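Local coordinates for protein protease Do-like 1, chloroplastic (Arabidopsis thaliana, PDB 3QO6) that acts as a chloroplast serine protease of the HtrA/Deg type, required at high temperature and possibly involved in degrading damaged proteins, at residues I237-D242 / S251-L256; V31-L36 / L79-A84. All blocks are in the same frame, centred on the assembly; numbering follows the deposited sequence.

Contact 1. Residues I237-D242 / S251-L256; sequences IKFAPD and SGVLVL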
ATOM      1  N   ILE B 237      10.843  -5.239  39.266  1.00 74.94           N
ATOM      2  CA  ILE B 237      11.916  -5.004  38.285  1.00 75.60           C
ATOM      3  C   ILE B 237      11.395  -4.834  36.857  1.00 75.14           C
ATOM      4  O   ILE B 237      10.387  -5.431  36.476  1.00 71.57           O
ATOM      5  CB  ILE B 237      12.964  -6.140  38.253  1.00 72.96           C
ATOM      6  CG1 ILE B 237      12.385  -7.380  37.594  1.00 75.22           C
ATOM      7  CG2 ILE B 237      13.366  -6.515  39.648  1.00 77.15           C
ATOM      8  CD1 ILE B 237      13.432  -8.402  37.290  1.00 76.17           C
ATOM      9  N   LYS B 238      12.065  -3.970  36.093  1.00 79.88           N
ATOM     10  CA  LYS B 238      11.751  -3.770  34.670  1.00 80.63           C
ATOM     11  C   LYS B 238      12.895  -4.481  33.983  1.00 78.28           C
ATOM     12  O   LYS B 238      14.045  -4.160  34.218  1.00 76.37           O
ATOM     13  CB  LYS B 238      11.773  -2.299  34.261  1.00 80.25           C
ATOM     14  CG  LYS B 238      10.457  -1.578  34.472  1.00 87.73           C
ATOM     15  CD  LYS B 238      10.574  -0.103  34.129  1.00 96.49           C
ATOM     16  CE  LYS B 238       9.305   0.701  34.459  1.00 99.38           C
ATOM     17  NZ  LYS B 238       9.471   2.154  34.094  1.00 99.22           N
ATOM     18  N   PHE B 239      12.597  -5.479  33.172  1.00 79.70           N
ATOM     19  CA  PHE B 239      13.674  -6.161  32.494  1.00 81.13           C
ATOM     20  C   PHE B 239      13.709  -5.893  31.009  1.00 84.06           C
ATOM     21  O   PHE B 239      12.811  -5.256  30.428  1.00 80.89           O
ATOM     22  CB  PHE B 239      13.631  -7.668  32.731  1.00 76.17           C
ATOM     23  CG  PHE B 239      12.323  -8.284  32.438  1.00 76.64           C
ATOM     24  CD1 PHE B 239      11.283  -8.178  33.336  1.00 79.34           C
ATOM     25  CD2 PHE B 239      12.122  -8.970  31.265  1.00 77.69           C
ATOM     26  CE1 PHE B 239      10.062  -8.754  33.067  1.00 79.58           C
ATOM     27  CE2 PHE B 239      10.909  -9.550  30.986  1.00 79.10           C
ATOM     28  CZ  PHE B 239       9.875  -9.444  31.886  1.00 80.67           C
ATOM     29  N   ALA B 240      14.788  -6.379  30.409  1.00 86.85           N
ATOM     30  CA  ALA B 240      15.011  -6.234  28.992  1.00 89.25           C
ATOM     31  C   ALA B 240      14.262  -7.347  28.291  1.00 90.10           C
ATOM     32  O   ALA B 240      14.226  -8.470  28.778  1.00 86.36           O
ATOM     33  CB  ALA B 240      16.504  -6.328  28.701  1.00 90.81           C
ATOM     34  N   PRO B 241      13.627  -7.039  27.150  1.00 95.65           N
ATOM     35  CA  PRO B 241      12.877  -8.047  26.385  1.00 99.92           C
ATOM     36  C   PRO B 241      13.842  -9.053  25.747  1.00103.52           C
ATOM     37  O   PRO B 241      14.974  -8.705  25.413  1.00103.33           O
ATOM     38  CB  PRO B 241      12.138  -7.213  25.346  1.00 97.27           C
ATOM     39  CG  PRO B 241      11.937  -5.896  26.077  1.00 97.72           C
ATOM     40  CD  PRO B 241      13.295  -5.683  26.685  1.00 94.95           C
ATOM     41  N   ASP B 242      13.388 -10.293  25.596  1.00106.95           N
ATOM     42  CA  ASP B 242      14.197 -11.362  25.025  1.00111.17           C
ATOM     43  C   ASP B 242      15.014 -10.944  23.804  1.00113.69           C
ATOM     44  O   ASP B 242      16.089 -11.496  23.551  1.00111.66           O
ATOM     45  CB  ASP B 242      13.293 -12.542  24.658  1.00115.69           C
ATOM     46  CG  ASP B 242      12.540 -13.105  25.864  1.00119.43           C
ATOM     47  OD1 ASP B 242      13.205 -13.604  26.799  1.00116.70           O
ATOM     48  OD2 ASP B 242      11.285 -13.046  25.876  1.00121.45           O
ATOM     49  N   SER B 251      22.184 -15.385  29.295  1.00107.09           N
ATOM     50  CA  SER B 251      21.467 -16.619  29.597  1.00107.98           C
ATOM     51  C   SER B 251      20.038 -16.406  30.100  1.00104.92           C
ATOM     52  O   SER B 251      19.088 -16.887  29.480  1.00104.21           O
ATOM     53  CB  SER B 251      22.256 -17.441  30.621  1.00112.07           C
ATOM     54  OG  SER B 251      23.517 -17.838  30.089  1.00116.21           O
ATOM     55  N   GLY B 252      19.890 -15.689  31.213  1.00100.15           N
ATOM     56  CA  GLY B 252      18.567 -15.446  31.777  1.00 96.38           C
ATOM     57  C   GLY B 252      17.923 -14.093  31.490  1.00 92.93           C
ATOM     58  O   GLY B 252      17.907 -13.642  30.346  1.00 94.27           O
ATOM     59  N   VAL B 253      17.388 -13.448  32.528  1.00 88.91           N
ATOM     60  CA  VAL B 253      16.729 -12.143  32.381  1.00 84.02           C
ATOM     61  C   VAL B 253      17.593 -11.020  32.936  1.00 84.10           C
ATOM     62  O   VAL B 253      17.982 -11.045  34.106  1.00 85.29           O
ATOM     63  CB  VAL B 253      15.379 -12.090  33.140  1.00 81.63           C
ATOM     64  CG1 VAL B 253      14.603 -10.867  32.732  1.00 79.89           C
ATOM     65  CG2 VAL B 253      14.583 -13.320  32.873  1.00 77.45           C
ATOM     66  N   LEU B 254      17.867 -10.021  32.108  1.00 81.50           N
ATOM     67  CA  LEU B 254      18.691  -8.882  32.512  1.00 79.85           C
ATOM     68  C   LEU B 254      17.840  -7.842  33.231  1.00 77.72           C
ATOM     69  O   LEU B 254      16.959  -7.248  32.606  1.00 78.89           O
ATOM     70  CB  LEU B 254      19.301  -8.240  31.258  1.00 81.34           C
ATOM     71  CG  LEU B 254      20.362  -7.142  31.322  1.00 81.84           C
ATOM     72  CD1 LEU B 254      20.582  -6.635  29.914  1.00 81.07           C
ATOM     73  CD2 LEU B 254      19.943  -6.003  32.207  1.00 85.69           C
ATOM     74  N   VAL B 255      18.071  -7.589  34.518  1.00 75.71           N
ATOM     75  CA  VAL B 255      17.244  -6.558  35.124  1.00 74.55           C
ATOM     76  C   VAL B 255      17.821  -5.216  34.695  1.00 74.53           C
ATOM     77  O   VAL B 255      19.015  -4.971  34.793  1.00 75.15           O
ATOM     78  CB  VAL B 255      17.101  -6.648  36.709  1.00 74.13           C
ATOM     79  CG1 VAL B 255      17.328  -8.064  37.213  1.00 65.71           C
ATOM     80  CG2 VAL B 255      17.964  -5.643  37.383  1.00 68.00           C
ATOM     81  N   LEU B 256      16.962  -4.370  34.153  1.00 73.52           N
ATOM     82  CA  LEU B 256      17.370  -3.069  33.705  1.00 73.45           C
ATOM     83  C   LEU B 256      17.223  -2.112  34.872  1.00 78.76           C
ATOM     84  O   LEU B 256      18.069  -1.242  35.085  1.00 82.15           O
ATOM     85  CB  LEU B 256      16.480  -2.630  32.548  1.00 72.30           C
ATOM     86  CG  LEU B 256      16.501  -3.574  31.334  1.00 74.42           C
ATOM     87  CD1 LEU B 256      15.581  -3.044  30.238  1.00 67.42           C
ATOM     88  CD2 LEU B 256      17.930  -3.703  30.810  1.00 72.47           C
TER
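Val253 pushes its CG1 methyl against Phe239, 3.3 Å from CB and 3.5 Å from ring atom CD2, meeting the ring obliquely. Phe239 carries its CG between the backbone N and the carbonyl carbon (chi1 52°); this sends the far part of the ring outward from 251-256, and the side chain packs on a modified side chain of the bound peptide. Ile237 and Val255 cross at about a right angle, with Ile237 CD1 3.9 Å from Val255 CG1; both also touch Ile286, where branched aliphatic chains fill the interior well. Leu256 forks over the chain at Ala240: CD1 lies 3.4 Å from Ala240 N, while CD2 reaches Ala240 CB at 3.7 Å. A side chain of one methyl leaves room for that fork.

Farther out, two backbone hydrogen bonds of an antiparallel bridge flank the non-hydrogen-bonded pair Phe239-Val255. Leu256 N gives its hydrogen to Lys238 O (2.9 Å), and Ala240 N to Leu254 O (3.2 Å). At the exposed edge, long, flexible Lys238 extends outward and packs on Leu45 of a neighbouring subunit. Backbone hydrogen bonds from Ile237 and Phe239 hold the peptide, the strand-addition mode of recognition characteristic of a PDZ domain's binding groove.

Contact 2. Residues V31-L36 / L79-A84; sequences VYITNL and LRVTLA
Tyr32 with Thr82 and Thr34 with Arg80 form the hydrogen-bonded pairs of an antiparallel ladder whose strand segments, 4.5 Å apart at closest approach, run at 161° to each other. The ladder joins the first and last strands in the order around a six-stranded antiparallel barrel, and so closes the N-terminal barrel of the chymotrypsin-like fold. Each pair carries two bonds: Thr82 N to Tyr32 O is 2.7 Å, and Thr34 N to Arg80 O is also 2.7 Å. Between the pairs, the CA-H of Val81 also approaches Tyr32 O, at 3.2 Å.

Side chains alternate across the sheet. Ile33 and Val81 share the barrel interior, lying side by side and pointing the same way, with CG1 of Ile33 3.9 Å from CG1 of Val81; Ile33 also packs on Leu105 and Val72. Beta-branched residues suit both an extended backbone and this apolar filling. The Ile33 side chain is about 9 Å from that of Ser180, a predicted charge-relay residue. At the far end of the ladder, Val31 CG1 meets Leu83 CD1 at 3.8 Å.

Tyr32, Thr34, Arg80 and Thr82 occupy the other, partly exposed face, where residues combining carbon and polar atoms are at home. Tyr32 and Thr82 touch through their CB atoms, while the phenol ring carries its OH to a hydrogen bond with Ser54 OG. Arg80 divides its work between stem and tip: the guanidinium, turned by a bend at chi3 (52°) beyond CD, forms a salt bridge from NH1 to Asp90 OD2, whereas the aliphatic stem, extended at chi2 (-178°), crosses Leu36 obliquely and brings CD within 3.7 Å of Leu36 CD2.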
ATOM      1  N   VAL B  31     -24.937 -12.834  26.483  1.00 62.45           N
ATOM      2  CA  VAL B  31     -25.377 -11.454  26.288  1.00 64.83           C
ATOM      3  C   VAL B  31     -24.515 -10.691  25.277  1.00 70.23           C
ATOM      4  O   VAL B  31     -23.368 -11.094  25.008  1.00 70.95           O
ATOM      5  CB  VAL B  31     -25.355 -10.656  27.630  1.00 63.66           C
ATOM      6  CG1 VAL B  31     -26.076 -11.455  28.709  1.00 57.44           C
ATOM      7  CG2 VAL B  31     -23.899 -10.318  28.045  1.00 50.99           C
ATOM      8  N   TYR B  32     -25.074  -9.597  24.732  1.00 68.63           N
ATOM      9  CA  TYR B  32     -24.381  -8.736  23.776  1.00 70.64           C
ATOM     10  C   TYR B  32     -23.899  -7.493  24.569  1.00 74.49           C
ATOM     11  O   TYR B  32     -24.631  -6.968  25.383  1.00 78.46           O
ATOM     12  CB  TYR B  32     -25.361  -8.357  22.660  1.00 70.99           C
ATOM     13  CG  TYR B  32     -24.746  -7.761  21.389  1.00 78.04           C
ATOM     14  CD1 TYR B  32     -24.990  -8.343  20.129  1.00 81.38           C
ATOM     15  CD2 TYR B  32     -23.981  -6.585  21.430  1.00 79.38           C
ATOM     16  CE1 TYR B  32     -24.490  -7.762  18.940  1.00 83.64           C
ATOM     17  CE2 TYR B  32     -23.475  -5.994  20.258  1.00 82.96           C
ATOM     18  CZ  TYR B  32     -23.730  -6.582  19.014  1.00 86.64           C
ATOM     19  OH  TYR B  32     -23.213  -6.002  17.864  1.00 83.01           O
ATOM     20  N   ILE B  33     -22.674  -7.028  24.352  1.00 76.02           N
ATOM     21  CA  ILE B  33     -22.158  -5.870  25.080  1.00 74.24           C
ATOM     22  C   ILE B  33     -21.821  -4.679  24.175  1.00 76.40           C
ATOM     23  O   ILE B  33     -21.041  -4.818  23.248  1.00 74.51           O
ATOM     24  CB  ILE B  33     -20.866  -6.270  25.860  1.00 75.26           C
ATOM     25  CG1 ILE B  33     -21.241  -7.143  27.069  1.00 75.31           C
ATOM     26  CG2 ILE B  33     -20.052  -5.012  26.261  1.00 63.24           C
ATOM     27  CD1 ILE B  33     -20.032  -7.585  27.927  1.00 73.16           C
ATOM     28  N   THR B  34     -22.377  -3.496  24.436  1.00 82.72           N
ATOM     29  CA  THR B  34     -22.014  -2.351  23.584  1.00 86.07           C
ATOM     30  C   THR B  34     -21.195  -1.250  24.249  1.00 87.31           C
ATOM     31  O   THR B  34     -21.611  -0.639  25.232  1.00 85.11           O
ATOM     32  CB  THR B  34     -23.213  -1.664  22.949  1.00 86.92           C
ATOM     33  OG1 THR B  34     -24.274  -2.611  22.774  1.00 91.01           O
ATOM     34  CG2 THR B  34     -22.793  -1.078  21.583  1.00 80.23           C
ATOM     35  N   ASN B  35     -20.037  -1.004  23.643  1.00 89.28           N
ATOM     36  CA  ASN B  35     -19.039  -0.020  24.056  1.00 92.55           C
ATOM     37  C   ASN B  35     -19.334   1.333  23.384  1.00 96.96           C
ATOM     38  O   ASN B  35     -18.768   1.610  22.326  1.00101.03           O
ATOM     39  CB  ASN B  35     -17.670  -0.556  23.591  1.00 88.79           C
ATOM     40  CG  ASN B  35     -16.482   0.254  24.105  1.00 89.08           C
ATOM     41  OD1 ASN B  35     -16.435   1.485  23.967  1.00 91.05           O
ATOM     42  ND2 ASN B  35     -15.495  -0.447  24.679  1.00 80.02           N
ATOM     43  N   LEU B  36     -20.200   2.167  23.965  1.00 98.35           N
ATOM     44  CA  LEU B  36     -20.527   3.475  23.356  1.00101.00           C
ATOM     45  C   LEU B  36     -19.473   4.554  23.593  1.00102.72           C
ATOM     46  O   LEU B  36     -19.076   4.799  24.732  1.00105.22           O
ATOM     47  CB  LEU B  36     -21.864   4.007  23.877  1.00101.31           C
ATOM     48  CG  LEU B  36     -23.143   3.255  23.526  1.00102.36           C
ATOM     49  CD1 LEU B  36     -22.974   1.769  23.827  1.00 99.71           C
ATOM     50  CD2 LEU B  36     -24.307   3.865  24.332  1.00103.45           C
ATOM     51  N   LEU B  79     -21.366   1.630  28.744  1.00 94.69           N
ATOM     52  CA  LEU B  79     -21.522   0.312  28.172  1.00 89.04           C
ATOM     53  C   LEU B  79     -22.857  -0.218  28.570  1.00 87.96           C
ATOM     54  O   LEU B  79     -23.330   0.034  29.673  1.00 87.38           O
ATOM     55  CB  LEU B  79     -20.385  -0.625  28.603  1.00 87.11           C
ATOM     56  CG  LEU B  79     -19.813  -0.550  30.009  1.00 87.96           C
ATOM     57  CD1 LEU B  79     -20.649  -1.426  30.936  1.00 88.13           C
ATOM     58  CD2 LEU B  79     -18.355  -1.001  30.009  1.00 81.89           C
ATOM     59  N   ARG B  80     -23.473  -0.931  27.632  1.00 89.32           N
ATOM     60  CA  ARG B  80     -24.798  -1.505  27.819  1.00 88.46           C
ATOM     61  C   ARG B  80     -24.800  -2.974  27.427  1.00 84.29           C
ATOM     62  O   ARG B  80     -24.220  -3.350  26.404  1.00 84.08           O
ATOM     63  CB  ARG B  80     -25.797  -0.763  26.926  1.00 94.50           C
ATOM     64  CG  ARG B  80     -25.551   0.745  26.816  1.00100.62           C
ATOM     65  CD  ARG B  80     -26.604   1.466  25.945  1.00105.31           C
ATOM     66  NE  ARG B  80     -27.996   1.192  26.340  1.00107.35           N
ATOM     67  CZ  ARG B  80     -28.435   1.130  27.599  1.00104.37           C
ATOM     68  NH1 ARG B  80     -27.587   1.315  28.609  1.00103.43           N
ATOM     69  NH2 ARG B  80     -29.722   0.894  27.854  1.00 96.78           N
ATOM     70  N   VAL B  81     -25.447  -3.804  28.230  1.00 78.79           N
ATOM     71  CA  VAL B  81     -25.536  -5.214  27.893  1.00 78.17           C
ATOM     72  C   VAL B  81     -26.950  -5.528  27.395  1.00 78.30           C
ATOM     73  O   VAL B  81     -27.923  -5.105  28.003  1.00 81.42           O
ATOM     74  CB  VAL B  81     -25.228  -6.150  29.110  1.00 75.06           C
ATOM     75  CG1 VAL B  81     -23.853  -5.875  29.665  1.00 72.33           C
ATOM     76  CG2 VAL B  81     -26.258  -5.972  30.172  1.00 81.78           C
ATOM     77  N   THR B  82     -27.071  -6.239  26.275  1.00 78.30           N
ATOM     78  CA  THR B  82     -28.385  -6.623  25.771  1.00 78.19           C
ATOM     79  C   THR B  82     -28.559  -8.090  26.105  1.00 80.36           C
ATOM     80  O   THR B  82     -27.668  -8.901  25.859  1.00 83.33           O
ATOM     81  CB  THR B  82     -28.518  -6.504  24.255  1.00 77.69           C
ATOM     82  OG1 THR B  82     -28.247  -5.166  23.837  1.00 78.27           O
ATOM     83  CG2 THR B  82     -29.930  -6.864  23.846  1.00 79.24           C
ATOM     84  N   LEU B  83     -29.703  -8.440  26.663  1.00 80.21           N
ATOM     85  CA  LEU B  83     -29.936  -9.818  27.022  1.00 81.47           C
ATOM     86  C   LEU B  83     -30.634 -10.547  25.884  1.00 83.80           C
ATOM     87  O   LEU B  83     -31.027  -9.927  24.889  1.00 82.27           O
ATOM     88  CB  LEU B  83     -30.763  -9.884  28.314  1.00 83.16           C
ATOM     89  CG  LEU B  83     -29.949  -9.960  29.612  1.00 83.42           C
ATOM     90  CD1 LEU B  83     -28.785  -8.989  29.568  1.00 88.11           C
ATOM     91  CD2 LEU B  83     -30.846  -9.660  30.791  1.00 86.19           C
ATOM     92  N   ALA B  84     -30.767 -11.864  26.045  1.00 83.01           N
ATOM     93  CA  ALA B  84     -31.395 -12.734  25.067  1.00 82.35           C
ATOM     94  C   ALA B  84     -32.597 -12.079  24.407  1.00 83.31           C
ATOM     95  O   ALA B  84     -32.568 -11.821  23.213  1.00 81.35           O
ATOM     96  CB  ALA B  84     -31.807 -14.043  25.738  1.00 82.41           C
TER

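From the N terminus the chain reaches contact 2 first. Its 42-residue loop holds strands 47-61 and 65-69 and the short helix 70-73 with the predicted charge-relay residue His71; closing it brings strand 30-40 beside strand 78-82, the seam of the first barrel. Strands 88-97 and 102-107 complete that barrel. The chain then builds the second protease sheet from strand 130-135 to strand 209-213, with Ser180 just before strand 183-186, and passes along helix 214-227 into the PDZ domain. There contact 1 closes a loop of only eight residues. The contacts are in series, neither nesting nor crossing, on opposite sides of the chain's centre, nearest atoms about 27 Å apart, each tying together its own domain.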